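Local coordinates for protein response regulator aspartate phosphatase H (Bacillus subtilis, PDB 3Q15) that dephosphorylates the sporulation phosphotransferase Spo0F and also acts on the competence regulator ComA, so that sporulation and competence are kept apart in time, at residues 15-20 with 52-57; 126-131 with 141-146; 136-141 with 168-173. All coordinates share one frame; numbering follows the deposited sequence.

Overall arrangement
From the N terminus, contact 1 comes first: it brings helix 9-24 against helix 49-67 and closes a loop, largely helical, within the small N-terminal three-helix bundle. It is complete before the other two begin. Contact 2 then closes a short loop, packing the end of helix 117-128 on helix 137-153. Contact 3 opens inside that loop and ends beyond it, joining the start of helix 137-153 to the end of helix 157-172, so the two cross along the chain. They share A141, and Y171 of contact 3 probably hydrogen-bonds to E142 of segment 141-146. Contacts 2 and 3 thus link three successive helices of the TPR domain, their centres about 11 Å apart; contact 1 touches neither.

Contact 1: 15-20 with 52-57; sequences KINEWY and LIYYSL
I16 CG2 lies over one face of the Y54 ring, 3.6 Å from its centroid, in a CH-pi contact displaced toward the CE2 and CZ rim. The two side chains reach past one another from opposing helices. The other branch of I16 goes mainly to Y55: CD1 stops 4.0 Å from Y55 CA, close to the start of that side chain, and also brushes Y54 CD2. I16 thus uses both of its branches between the two helices, with CG2 anti to the backbone N and CG1 beside it (chi1 -66°). One turn on, W19 offers an indole edge, CZ3, at 4.0 Å from Y55 CD1, so that I16 meets the root of Y55 while W19 meets its ring, obliquely as seen from the tyrosine.

Segments 15-20 and 52-57 run nearly parallel (14°), their axes 10.9 Å apart at closest, a separation bridged by large side chains. They belong to the first and third helices of the N-terminal three-helix bundle, and helix 28-41 between them adds V38, which touches both K15 and Y55.

At the polar margin, the Y54 hydroxyl donates to N17 OD1, OH to OD1 2.7 Å. It comes somewhat off the carbonyl plane, with a C=O...donor angle of 148°, and the amide and ring planes are steeply inclined. N17 ND2 is engaged by S103 O of helix 93-113, so the amide is gripped at both ends and its flip is fixed. The hydroxyl of Y55 turns instead to E39.

Contact 2: 126-131 with 141-146; sequences EAEKEL and AEFHFK. With SO4 (sulfate ion), chain F.
F143 meets A127 and E128 with the far half of its ring, and E128 runs outward along it. E128 CB lies 3.7 Å from F143 CZ, and CG is 3.8 Å from F143 CE2. With CG anti to the backbone N (chi1 -170°) and the chain extended beyond, the glutamate crosses the phenylalanine at about a right angle and carries its carboxylate past the ring to H144. There E128 OE2 comes to 3.7 Å from H144 CE1, at the imidazole edge, with the two planes 83° apart. OE1 forms a salt bridge to R125 of the second subunit, while H144 ND1 bonds to H163. A127 CB is 4.1 Å from F143 CE1, and L131 CD2 stands over one face, 4.2 Å above the plane, nearest CG. With an alanine here, A127, E128 and L131 would probably lose their common partner and the aliphatic stem of E128 its support. K146 NZ makes a weak hydrogen bond to sulfate O3 (3.3 Å), an ion also held by R180 and probably from the crystallisation liquor. Helix 117-128 and the turn after it pack on helix 137-153, Y101 of helix 93-113 touching F143 and H163 of helix 157-172 touching E128.

Contact 3: 136-141 with 168-173; sequences DDIEKA and LDIYQN
Helix 137-141 and helix 168-172 run roughly antiparallel, crossing at -144° with their axes 9.0 Å apart at closest, and the backbones come nearest where A141 faces I170, 6.0 Å between CA atoms. I170 is the knob of a knobs-into-holes arrangement, seated among D137, I138, K140 and A141. Both of its methyls, CG2 and CD1, close on D137 O at 3.4 Å. CG2, anti to the backbone N, also touches D137 CB and A141 CB, and CD1, at the end of the branch beside the backbone N (chi1 -56°), passes on to A141 N and K140 CB. That oxygen already accepts the helical bond from A141 N, so the methyls pack over a backbone link already made.

A141, small enough to admit both neighbours, sets its CB 3.8 Å from I170 CB and also over one face of the Y171 ring, 4.0 Å from the centroid and 24° off the normal, a CH-pi contact displaced toward the CE1 and CZ rim. I138 CD1 comes obliquely to the same ring, 4.3 Å from Y171 CD1, so the alanine and isoleucine methyls both rest against the tyrosine.

This is the antiparallel pairing of two successive helices that makes up a tetratricopeptide hairpin, here largely in the second predicted repeat, met at the open end where the first helix begins and the second finishes. R180 and S184 of the following helix, 178-194, also touch Y171, whose hydroxyl bonds to E142 just past the segment.

The start of helix 137-153 is capped by D136: its OD1 accepts from E139 N at 2.8 Å, on the anti side of the carboxylate. OD2 forms a salt bridge with a basic side chain on the chain of another protein. K140 sends its NZ back to V134 O.

Contact 1: 15-20 with 52-57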
loop_
_atom_site.group_PDB
_atom_site.type_symbol
_atom_site.label_atom_id
_atom_site.label_comp_id
_atom_site.label_asym_id
_atom_site.label_seq_id
_atom_site.Cartn_x
_atom_site.Cartn_y
_atom_site.Cartn_z
ATOM N N LYS A 15 -24.471 5.941 -5.339
ATOM C CA LYS A 15 -25.718 6.349 -5.979
ATOM C C LYS A 15 -25.677 7.844 -6.295
ATOM O O LYS A 15 -26.187 8.283 -7.328
ATOM C CB LYS A 15 -26.930 6.013 -5.108
ATOM C CG LYS A 15 -28.252 6.478 -5.700
ATOM C CD LYS A 15 -29.443 5.980 -4.898
ATOM C CE LYS A 15 -29.551 4.462 -4.952
ATOM N NZ LYS A 15 -30.790 3.961 -4.292
ATOM N N ILE A 16 -25.063 8.616 -5.402
ATOM C CA ILE A 16 -24.825 10.039 -5.640
ATOM C C ILE A 16 -23.898 10.232 -6.845
ATOM O O ILE A 16 -24.091 11.141 -7.652
ATOM C CB ILE A 16 -24.226 10.733 -4.395
ATOM C CG1 ILE A 16 -25.240 10.742 -3.251
ATOM C CG2 ILE A 16 -23.796 12.156 -4.726
ATOM C CD1 ILE A 16 -24.765 11.457 -2.005
ATOM N N ASN A 17 -22.897 9.363 -6.959
ATOM C CA ASN A 17 -22.018 9.346 -8.121
ATOM C C ASN A 17 -22.820 9.150 -9.400
ATOM O O ASN A 17 -22.523 9.754 -10.430
ATOM C CB ASN A 17 -20.993 8.215 -8.002
ATOM C CG ASN A 17 -19.954 8.474 -6.930
ATOM O OD1 ASN A 17 -20.020 9.472 -6.206
ATOM N ND2 ASN A 17 -18.989 7.570 -6.816
ATOM N N GLU A 18 -23.824 8.280 -9.330
ATOM C CA GLU A 18 -24.670 8.005 -10.478
ATOM C C GLU A 18 -25.546 9.216 -10.749
ATOM O O GLU A 18 -25.766 9.595 -11.899
ATOM C CB GLU A 18 -25.538 6.770 -10.229
ATOM C CG GLU A 18 -26.453 6.428 -11.387
ATOM C CD GLU A 18 -25.690 6.140 -12.664
ATOM O OE1 GLU A 18 -26.256 6.362 -13.755
ATOM O OE2 GLU A 18 -24.528 5.687 -12.575
ATOM N N TRP A 19 -26.047 9.812 -9.671
ATOM C CA TRP A 19 -26.811 11.051 -9.744
ATOM C C TRP A 19 -25.994 12.114 -10.488
ATOM O O TRP A 19 -26.496 12.779 -11.395
ATOM C CB TRP A 19 -27.169 11.507 -8.326
ATOM C CG TRP A 19 -27.886 12.817 -8.231
ATOM C CD1 TRP A 19 -28.467 13.517 -9.250
ATOM C CD2 TRP A 19 -28.089 13.593 -7.046
ATOM N NE1 TRP A 19 -29.021 14.679 -8.770
ATOM C CE2 TRP A 19 -28.801 14.749 -7.414
ATOM C CE3 TRP A 19 -27.739 13.419 -5.700
ATOM C CZ2 TRP A 19 -29.169 15.728 -6.497
ATOM C CZ3 TRP A 19 -28.102 14.389 -4.790
ATOM C CH2 TRP A 19 -28.812 15.530 -5.191
ATOM N N TYR A 20 -24.725 12.243 -10.107
ATOM C CA TYR A 20 -23.801 13.193 -10.722
ATOM C C TYR A 20 -23.649 12.956 -12.221
ATOM O O TYR A 20 -23.620 13.901 -13.008
ATOM C CB TYR A 20 -22.426 13.077 -10.061
ATOM C CG TYR A 20 -21.503 14.250 -10.315
ATOM C CD1 TYR A 20 -22.008 15.497 -10.667
ATOM C CD2 TYR A 20 -20.126 14.110 -10.204
ATOM C CE1 TYR A 20 -21.166 16.573 -10.896
ATOM C CE2 TYR A 20 -19.273 15.182 -10.435
ATOM C CZ TYR A 20 -19.798 16.409 -10.779
ATOM O OH TYR A 20 -18.958 17.474 -11.008
ATOM N N LEU A 52 -23.239 13.489 3.897
ATOM C CA LEU A 52 -24.242 14.551 3.871
ATOM C C LEU A 52 -23.721 15.823 3.206
ATOM O O LEU A 52 -24.473 16.538 2.549
ATOM C CB LEU A 52 -24.729 14.874 5.284
ATOM C CG LEU A 52 -25.347 13.728 6.084
ATOM C CD1 LEU A 52 -25.830 14.232 7.434
ATOM C CD2 LEU A 52 -26.486 13.087 5.312
ATOM N N ILE A 53 -22.436 16.109 3.393
ATOM C CA ILE A 53 -21.805 17.244 2.733
ATOM C C ILE A 53 -21.775 17.013 1.231
ATOM O O ILE A 53 -22.113 17.900 0.452
ATOM C CB ILE A 53 -20.365 17.462 3.231
ATOM C CG1 ILE A 53 -20.365 17.866 4.706
ATOM C CG2 ILE A 53 -19.670 18.523 2.389
ATOM C CD1 ILE A 53 -18.990 18.171 5.239
ATOM N N TYR A 54 -21.374 15.810 0.833
ATOM C CA TYR A 54 -21.342 15.431 -0.577
ATOM C C TYR A 54 -22.742 15.548 -1.177
ATOM O O TYR A 54 -22.912 16.007 -2.307
ATOM C CB TYR A 54 -20.806 14.004 -0.719
ATOM C CG TYR A 54 -20.657 13.513 -2.142
ATOM C CD1 TYR A 54 -20.437 14.394 -3.193
ATOM C CD2 TYR A 54 -20.743 12.155 -2.435
ATOM C CE1 TYR A 54 -20.301 13.936 -4.494
ATOM C CE2 TYR A 54 -20.611 11.692 -3.727
ATOM C CZ TYR A 54 -20.391 12.585 -4.753
ATOM O OH TYR A 54 -20.261 12.117 -6.045
ATOM N N TYR A 55 -23.744 15.143 -0.402
ATOM C CA TYR A 55 -25.136 15.258 -0.821
ATOM C C TYR A 55 -25.555 16.713 -1.045
ATOM O O TYR A 55 -26.180 17.035 -2.057
ATOM C CB TYR A 55 -26.064 14.596 0.202
ATOM C CG TYR A 55 -27.505 15.045 0.091
ATOM C CD1 TYR A 55 -28.359 14.484 -0.847
ATOM C CD2 TYR A 55 -28.007 16.036 0.924
ATOM C CE1 TYR A 55 -29.677 14.899 -0.953
ATOM C CE2 TYR A 55 -29.322 16.456 0.826
ATOM C CZ TYR A 55 -30.151 15.883 -0.114
ATOM O OH TYR A 55 -31.458 16.300 -0.212
ATOM N N SER A 56 -25.218 17.580 -0.093
ATOM C CA SER A 56 -25.588 18.992 -0.170
ATOM C C SER A 56 -24.895 19.711 -1.323
ATOM O O SER A 56 -25.499 20.544 -1.997
ATOM C CB SER A 56 -25.296 19.709 1.152
ATOM O OG SER A 56 -26.165 19.253 2.172
ATOM N N LEU A 57 -23.625 19.392 -1.545
ATOM C CA LEU A 57 -22.911 19.937 -2.689
ATOM C C LEU A 57 -23.560 19.467 -3.993
ATOM O O LEU A 57 -23.713 20.244 -4.938
ATOM C CB LEU A 57 -21.438 19.532 -2.646
ATOM C CG LEU A 57 -20.609 20.049 -1.466
ATOM C CD1 LEU A 57 -19.204 19.457 -1.500
ATOM C CD2 LEU A 57 -20.559 21.577 -1.453
#

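Contact 2: 126-131 with 141-146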
loop_
_atom_site.group_PDB
_atom_site.type_symbol
_atom_site.label_atom_id
_atom_site.label_comp_id
_atom_site.label_asym_id
_atom_site.label_seq_id
_atom_site.Cartn_x
_atom_site.Cartn_y
_atom_site.Cartn_z
ATOM N N GLU A 126 -6.474 7.749 -6.869
ATOM C CA GLU A 126 -7.061 8.801 -7.692
ATOM C C GLU A 126 -7.648 9.905 -6.822
ATOM O O GLU A 126 -7.562 11.085 -7.161
ATOM C CB GLU A 126 -8.136 8.239 -8.633
ATOM C CG GLU A 126 -7.607 7.265 -9.679
ATOM C CD GLU A 126 -6.484 7.855 -10.519
ATOM O OE1 GLU A 126 -5.365 7.297 -10.500
ATOM O OE2 GLU A 126 -6.718 8.872 -11.206
ATOM N N ALA A 127 -8.244 9.515 -5.699
ATOM C CA ALA A 127 -8.837 10.476 -4.777
ATOM C C ALA A 127 -7.775 11.399 -4.182
ATOM O O ALA A 127 -7.960 12.618 -4.119
ATOM C CB ALA A 127 -9.605 9.754 -3.677
ATOM N N GLU A 128 -6.659 10.816 -3.755
ATOM C CA GLU A 128 -5.574 11.595 -3.165
ATOM C C GLU A 128 -5.068 12.686 -4.117
ATOM O O GLU A 128 -4.737 13.788 -3.680
ATOM C CB GLU A 128 -4.419 10.692 -2.711
ATOM C CG GLU A 128 -3.367 11.422 -1.864
ATOM C CD GLU A 128 -2.261 10.510 -1.354
ATOM O OE1 GLU A 128 -2.422 9.271 -1.427
ATOM O OE2 GLU A 128 -1.227 11.032 -0.879
ATOM N N LYS A 129 -5.028 12.387 -5.415
ATOM C CA LYS A 129 -4.532 13.353 -6.403
ATOM C C LYS A 129 -5.371 14.626 -6.435
ATOM O O LYS A 129 -4.928 15.655 -6.944
ATOM C CB LYS A 129 -4.480 12.741 -7.807
ATOM C CG LYS A 129 -3.615 11.496 -7.931
ATOM C CD LYS A 129 -3.517 11.038 -9.383
ATOM C CE LYS A 129 -3.146 9.563 -9.482
ATOM N NZ LYS A 129 -1.908 9.233 -8.724
ATOM N N GLU A 130 -6.586 14.549 -5.900
ATOM C CA GLU A 130 -7.482 15.702 -5.850
ATOM C C GLU A 130 -7.219 16.584 -4.631
ATOM O O GLU A 130 -7.605 17.753 -4.605
ATOM C CB GLU A 130 -8.943 15.252 -5.856
ATOM C CG GLU A 130 -9.368 14.542 -7.128
ATOM C CD GLU A 130 -9.126 15.386 -8.363
ATOM O OE1 GLU A 130 -8.746 14.815 -9.407
ATOM O OE2 GLU A 130 -9.316 16.619 -8.287
ATOM N N LEU A 131 -6.564 16.019 -3.623
ATOM C CA LEU A 131 -6.275 16.754 -2.397
ATOM C C LEU A 131 -5.466 18.035 -2.617
ATOM O O LEU A 131 -5.792 19.069 -2.044
ATOM C CB LEU A 131 -5.577 15.858 -1.369
ATOM C CG LEU A 131 -6.469 14.941 -0.531
ATOM C CD1 LEU A 131 -7.493 15.747 0.251
ATOM C CD2 LEU A 131 -7.156 13.931 -1.413
ATOM N N ALA A 141 -5.806 15.573 6.266
ATOM C CA ALA A 141 -5.617 14.667 7.395
ATOM C C ALA A 141 -6.725 13.622 7.438
ATOM O O ALA A 141 -6.474 12.431 7.641
ATOM C CB ALA A 141 -5.581 15.445 8.701
ATOM N N GLU A 142 -7.951 14.088 7.243
ATOM C CA GLU A 142 -9.133 13.250 7.348
ATOM C C GLU A 142 -9.075 12.111 6.332
ATOM O O GLU A 142 -9.407 10.968 6.644
ATOM C CB GLU A 142 -10.388 14.095 7.134
ATOM C CG GLU A 142 -11.637 13.529 7.777
ATOM C CD GLU A 142 -11.676 13.728 9.285
ATOM O OE1 GLU A 142 -10.706 14.279 9.851
ATOM O OE2 GLU A 142 -12.688 13.334 9.902
ATOM N N PHE A 143 -8.640 12.432 5.120
ATOM C CA PHE A 143 -8.449 11.429 4.086
ATOM C C PHE A 143 -7.415 10.387 4.503
ATOM O O PHE A 143 -7.629 9.181 4.351
ATOM C CB PHE A 143 -8.007 12.086 2.784
ATOM C CG PHE A 143 -7.503 11.110 1.767
ATOM C CD1 PHE A 143 -8.387 10.416 0.956
ATOM C CD2 PHE A 143 -6.147 10.869 1.634
ATOM C CE1 PHE A 143 -7.928 9.509 0.021
ATOM C CE2 PHE A 143 -5.681 9.962 0.704
ATOM C CZ PHE A 143 -6.573 9.283 -0.109
ATOM N N HIS A 144 -6.285 10.858 5.018
ATOM C CA HIS A 144 -5.210 9.962 5.430
ATOM C C HIS A 144 -5.630 9.058 6.585
ATOM O O HIS A 144 -5.264 7.885 6.632
ATOM C CB HIS A 144 -3.950 10.751 5.791
ATOM C CG HIS A 144 -3.248 11.327 4.604
ATOM N ND1 HIS A 144 -2.629 10.542 3.654
ATOM C CD2 HIS A 144 -3.073 12.608 4.206
ATOM C CE1 HIS A 144 -2.103 11.316 2.723
ATOM N NE2 HIS A 144 -2.356 12.574 3.033
ATOM N N PHE A 145 -6.402 9.612 7.510
ATOM C CA PHE A 145 -6.878 8.860 8.664
ATOM C C PHE A 145 -7.821 7.734 8.251
ATOM O O PHE A 145 -7.650 6.585 8.662
ATOM C CB PHE A 145 -7.586 9.803 9.635
ATOM C CG PHE A 145 -8.146 9.122 10.849
ATOM C CD1 PHE A 145 -7.378 8.975 11.992
ATOM C CD2 PHE A 145 -9.446 8.643 10.852
ATOM C CE1 PHE A 145 -7.892 8.358 13.116
ATOM C CE2 PHE A 145 -9.968 8.021 11.975
ATOM C CZ PHE A 145 -9.188 7.879 13.108
ATOM N N LYS A 146 -8.816 8.071 7.438
ATOM C CA LYS A 146 -9.830 7.106 7.030
ATOM C C LYS A 146 -9.238 6.014 6.149
ATOM O O LYS A 146 -9.576 4.838 6.274
ATOM C CB LYS A 146 -10.976 7.819 6.309
ATOM C CG LYS A 146 -11.800 8.711 7.223
ATOM C CD LYS A 146 -12.838 9.500 6.451
ATOM C CE LYS A 146 -13.676 10.354 7.389
ATOM N NZ LYS A 146 -14.399 9.521 8.395
HETATM S S SO4 F . -15.419 8.726 12.755
HETATM O O1 SO4 F . -15.060 9.544 13.910
HETATM O O2 SO4 F . -16.746 8.154 12.961
HETATM O O3 SO4 F . -15.427 9.551 11.548
HETATM O O4 SO4 F . -14.444 7.649 12.607
#

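Contact 3: 136-141 with 168-173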
loop_
_atom_site.group_PDB
_atom_site.type_symbol
_atom_site.label_atom_id
_atom_site.label_comp_id
_atom_site.label_asym_id
_atom_site.label_seq_id
_atom_site.Cartn_x
_atom_site.Cartn_y
_atom_site.Cartn_z
ATOM N N ASP A 136 -7.065 23.053 2.450
ATOM C CA ASP A 136 -7.516 22.730 3.799
ATOM C C ASP A 136 -6.764 21.516 4.345
ATOM O O ASP A 136 -6.927 20.396 3.858
ATOM C CB ASP A 136 -9.025 22.482 3.808
ATOM C CG ASP A 136 -9.581 22.313 5.207
ATOM O OD1 ASP A 136 -9.757 21.158 5.649
ATOM O OD2 ASP A 136 -9.844 23.338 5.868
ATOM N N ASP A 137 -5.942 21.749 5.364
ATOM C CA ASP A 137 -5.066 20.709 5.899
ATOM C C ASP A 137 -5.806 19.606 6.656
ATOM O O ASP A 137 -5.373 18.454 6.658
ATOM C CB ASP A 137 -3.980 21.324 6.785
ATOM C CG ASP A 137 -2.988 22.155 5.997
ATOM O OD1 ASP A 137 -2.738 21.822 4.818
ATOM O OD2 ASP A 137 -2.460 23.143 6.551
ATOM N N ILE A 138 -6.913 19.959 7.304
ATOM C CA ILE A 138 -7.709 18.977 8.035
ATOM C C ILE A 138 -8.391 18.006 7.076
ATOM O O ILE A 138 -8.476 16.807 7.348
ATOM C CB ILE A 138 -8.766 19.650 8.928
ATOM C CG1 ILE A 138 -8.094 20.323 10.126
ATOM C CG2 ILE A 138 -9.789 18.630 9.404
ATOM C CD1 ILE A 138 -7.369 19.351 11.028
ATOM N N GLU A 139 -8.870 18.527 5.952
ATOM C CA GLU A 139 -9.471 17.686 4.927
ATOM C C GLU A 139 -8.458 16.634 4.488
ATOM O O GLU A 139 -8.792 15.455 4.351
ATOM C CB GLU A 139 -9.929 18.526 3.731
ATOM C CG GLU A 139 -10.907 17.815 2.806
ATOM C CD GLU A 139 -12.193 17.424 3.513
ATOM O OE1 GLU A 139 -12.687 18.219 4.340
ATOM O OE2 GLU A 139 -12.708 16.315 3.250
ATOM N N LYS A 140 -7.215 17.063 4.285
ATOM C CA LYS A 140 -6.138 16.146 3.921
ATOM C C LYS A 140 -5.879 15.115 5.020
ATOM O O LYS A 140 -5.744 13.924 4.740
ATOM C CB LYS A 140 -4.850 16.909 3.595
ATOM C CG LYS A 140 -4.957 17.839 2.387
ATOM C CD LYS A 140 -3.578 18.303 1.925
ATOM C CE LYS A 140 -3.666 19.341 0.810
ATOM N NZ LYS A 140 -4.212 20.636 1.299
ATOM N N ALA A 141 -5.806 15.573 6.266
ATOM C CA ALA A 141 -5.617 14.667 7.395
ATOM C C ALA A 141 -6.725 13.622 7.438
ATOM O O ALA A 141 -6.474 12.431 7.641
ATOM C CB ALA A 141 -5.581 15.445 8.701
ATOM N N LEU A 168 -1.642 12.096 11.723
ATOM C CA LEU A 168 -1.213 12.512 13.059
ATOM C C LEU A 168 -0.378 13.793 13.040
ATOM O O LEU A 168 -0.478 14.623 13.943
ATOM C CB LEU A 168 -0.434 11.391 13.751
ATOM C CG LEU A 168 -0.013 11.666 15.197
ATOM C CD1 LEU A 168 -1.235 11.797 16.098
ATOM C CD2 LEU A 168 0.915 10.576 15.702
ATOM N N ASP A 169 0.452 13.939 12.012
ATOM C CA ASP A 169 1.276 15.130 11.860
ATOM C C ASP A 169 0.409 16.378 11.819
ATOM O O ASP A 169 0.646 17.334 12.558
ATOM C CB ASP A 169 2.114 15.047 10.586
ATOM C CG ASP A 169 3.532 14.588 10.851
ATOM O OD1 ASP A 169 3.758 13.918 11.880
ATOM O OD2 ASP A 169 4.422 14.899 10.030
ATOM N N ILE A 170 -0.595 16.360 10.946
ATOM C CA ILE A 170 -1.494 17.493 10.777
ATOM C C ILE A 170 -2.332 17.732 12.028
ATOM O O ILE A 170 -2.576 18.875 12.415
ATOM C CB ILE A 170 -2.431 17.287 9.575
ATOM C CG1 ILE A 170 -1.615 17.034 8.310
ATOM C CG2 ILE A 170 -3.337 18.492 9.401
ATOM C CD1 ILE A 170 -2.453 16.858 7.073
ATOM N N TYR A 171 -2.770 16.647 12.655
ATOM C CA TYR A 171 -3.598 16.739 13.851
ATOM C C TYR A 171 -2.858 17.392 15.014
ATOM O O TYR A 171 -3.437 18.170 15.772
ATOM C CB TYR A 171 -4.101 15.354 14.256
ATOM C CG TYR A 171 -5.199 14.823 13.364
ATOM C CD1 TYR A 171 -6.220 15.652 12.922
ATOM C CD2 TYR A 171 -5.213 13.494 12.963
ATOM C CE1 TYR A 171 -7.228 15.172 12.107
ATOM C CE2 TYR A 171 -6.215 13.007 12.148
ATOM C CZ TYR A 171 -7.220 13.849 11.722
ATOM O OH TYR A 171 -8.222 13.362 10.907
ATOM N N GLN A 172 -1.577 17.064 15.153
ATOM C CA GLN A 172 -0.763 17.631 16.218
ATOM C C GLN A 172 -0.535 19.128 16.014
ATOM O O GLN A 172 -0.289 19.854 16.972
ATOM C CB GLN A 172 0.571 16.885 16.344
ATOM C CG GLN A 172 0.429 15.464 16.881
ATOM C CD GLN A 172 1.755 14.730 16.953
ATOM O OE1 GLN A 172 2.732 15.126 16.315
ATOM N NE2 GLN A 172 1.798 13.654 17.735
ATOM N N ASN A 173 -0.627 19.584 14.767
ATOM C CA ASN A 173 -0.532 21.009 14.470
ATOM C C ASN A 173 -1.815 21.743 14.835
ATOM O O ASN A 173 -1.865 22.972 14.830
ATOM C CB ASN A 173 -0.195 21.242 12.995
ATOM C CG ASN A 173 1.294 21.187 12.722
ATOM O OD1 ASN A 173 2.106 21.295 13.640
ATOM N ND2 ASN A 173 1.660 21.031 11.455
#